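Local coordinates for protein glycogen synthase (Cyanobacterium sp. CLg1, PDB 6GNF) that belongs to the starch and bacterial glycogen synthases, two-domain glycosyltransferases of the GT-B fold, with ADP and a glycan bound between its domains in this structure, at residues I307-N311 with A417-T421. Residues are numbered along the deposited sequence; the frame is centred on the assembly and turned at random.
Sequences IETWN and AHFIT
W310 and H418 meet as a face-to-face aromatic stack: the imidazole and the six-membered ring of the indole have centroids 3.7 Å apart and planes inclined by 8°. W310 CH2 stands over the centre of the imidazole, whereas H418 CE1 lies toward the rim of the indole face, and W310 CZ2 approaches H418 NE2 to 3.5 Å. In both residues CG lies beside the backbone N and anti to the carbonyl carbon (chi1 -67° for W310), which helps to bring the two rings together from CA atoms of W310 and H418 8.1 Å apart.

Van der Waals contacts border the stack. A417 CB touches W310 CH2 at 4.1 Å, near the plane of the indole and thus at its edge, while T309 O sits 3.6 Å from H418 CE1 at the imidazole edge. T421 OG1 comes obliquely to within 3.5 Å of W310 CZ3.

No hydrogen bond crosses the contact; the side-chain bonds of T421 OG1 and N311 ND2 stay within their own segments. T421 OG1 donates to A417 O, which also accepts the helical bond from T421 N; the two donors arrive from opposite faces of the carbonyl plane. N311 ND2 bonds to I307 O (2.9 Å, 146° at the hydrogen), closing across the turn that contains W310.

Stacking by Y442 on W310 and by F317 on H418 enlarges the aromatic cluster. It joins the loop after strand 298-300 to helix 414-423 of the C-terminal Rossmann-like domain, where A417 also touches ADP. The hydrogen bond between H418 ND1 and D315 fixes the imidazole's rotation, and the carboxylate probably polarises the ring that W310 stacks against.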
# COMPACT_ATOMS: atom_id res chain seq x y z
N ILE A 307 9.93 12.67 4.00
CA ILE A 307 9.58 13.90 4.67
C ILE A 307 9.33 15.02 3.65
O ILE A 307 8.50 15.88 3.91
CB ILE A 307 10.68 14.26 5.70
CG1 ILE A 307 10.76 13.17 6.79
CG2 ILE A 307 10.47 15.65 6.26
CD1 ILE A 307 12.03 13.23 7.62
N GLU A 308 10.00 14.97 2.51
CA GLU A 308 9.97 16.05 1.51
C GLU A 308 8.60 16.67 1.20
O GLU A 308 8.43 17.88 1.34
CB GLU A 308 10.61 15.58 0.21
CG GLU A 308 12.14 15.50 0.26
CD GLU A 308 12.71 14.56 -0.78
OE1 GLU A 308 13.46 13.64 -0.39
OE2 GLU A 308 12.41 14.74 -1.98
N THR A 309 7.65 15.88 0.71
CA THR A 309 6.33 16.40 0.36
C THR A 309 5.46 16.66 1.59
O THR A 309 4.70 17.62 1.62
CB THR A 309 5.57 15.43 -0.58
OG1 THR A 309 6.38 15.13 -1.72
CG2 THR A 309 4.24 16.04 -1.04
N TRP A 310 5.59 15.79 2.60
CA TRP A 310 4.72 15.82 3.78
C TRP A 310 5.45 16.28 5.04
O TRP A 310 6.01 15.47 5.79
CB TRP A 310 4.11 14.43 4.01
CG TRP A 310 3.16 14.02 2.94
CD1 TRP A 310 3.46 13.30 1.82
CD2 TRP A 310 1.77 14.32 2.87
NE1 TRP A 310 2.33 13.13 1.07
CE2 TRP A 310 1.28 13.75 1.69
CE3 TRP A 310 0.88 15.02 3.70
CZ2 TRP A 310 -0.06 13.84 1.30
CZ3 TRP A 310 -0.45 15.12 3.32
CH2 TRP A 310 -0.91 14.53 2.13
N ASN A 311 5.50 17.60 5.23
CA ASN A 311 5.89 18.18 6.51
C ASN A 311 5.39 19.61 6.58
O ASN A 311 5.46 20.35 5.59
CB ASN A 311 7.40 18.12 6.75
CG ASN A 311 8.19 19.08 5.87
OD1 ASN A 311 8.60 20.15 6.30
ND2 ASN A 311 8.41 18.68 4.65
N ALA A 417 -6.22 16.69 0.61
CA ALA A 417 -5.56 15.79 1.54
C ALA A 417 -4.60 16.56 2.44
O ALA A 417 -4.57 16.36 3.66
CB ALA A 417 -4.82 14.68 0.79
N HIS A 418 -3.84 17.48 1.84
CA HIS A 418 -2.90 18.30 2.59
C HIS A 418 -3.64 19.21 3.56
O HIS A 418 -3.27 19.32 4.73
CB HIS A 418 -2.01 19.10 1.63
CG HIS A 418 -0.87 18.31 1.07
ND1 HIS A 418 0.34 18.20 1.73
CD2 HIS A 418 -0.75 17.56 -0.05
CE1 HIS A 418 1.15 17.43 1.03
NE2 HIS A 418 0.51 17.03 -0.06
N PHE A 419 -4.69 19.86 3.08
CA PHE A 419 -5.53 20.69 3.94
C PHE A 419 -6.07 19.92 5.15
O PHE A 419 -6.16 20.47 6.26
CB PHE A 419 -6.72 21.27 3.16
CG PHE A 419 -6.44 22.59 2.50
CD1 PHE A 419 -5.41 22.74 1.59
CD2 PHE A 419 -7.26 23.69 2.76
CE1 PHE A 419 -5.17 23.95 0.97
CE2 PHE A 419 -7.02 24.91 2.15
CZ PHE A 419 -5.98 25.04 1.25
N ILE A 420 -6.46 18.66 4.94
CA ILE A 420 -7.05 17.84 6.01
C ILE A 420 -5.99 17.44 7.03
O ILE A 420 -6.21 17.55 8.24
CB ILE A 420 -7.76 16.59 5.44
CG1 ILE A 420 -9.06 17.00 4.74
CG2 ILE A 420 -8.08 15.59 6.55
CD1 ILE A 420 -9.56 15.98 3.75
N THR A 421 -4.85 16.98 6.53
CA THR A 421 -3.76 16.54 7.39
C THR A 421 -3.27 17.65 8.31
O THR A 421 -2.96 17.39 9.47
CB THR A 421 -2.57 16.04 6.56
OG1 THR A 421 -3.04 15.06 5.63
CG2 THR A 421 -1.50 15.42 7.44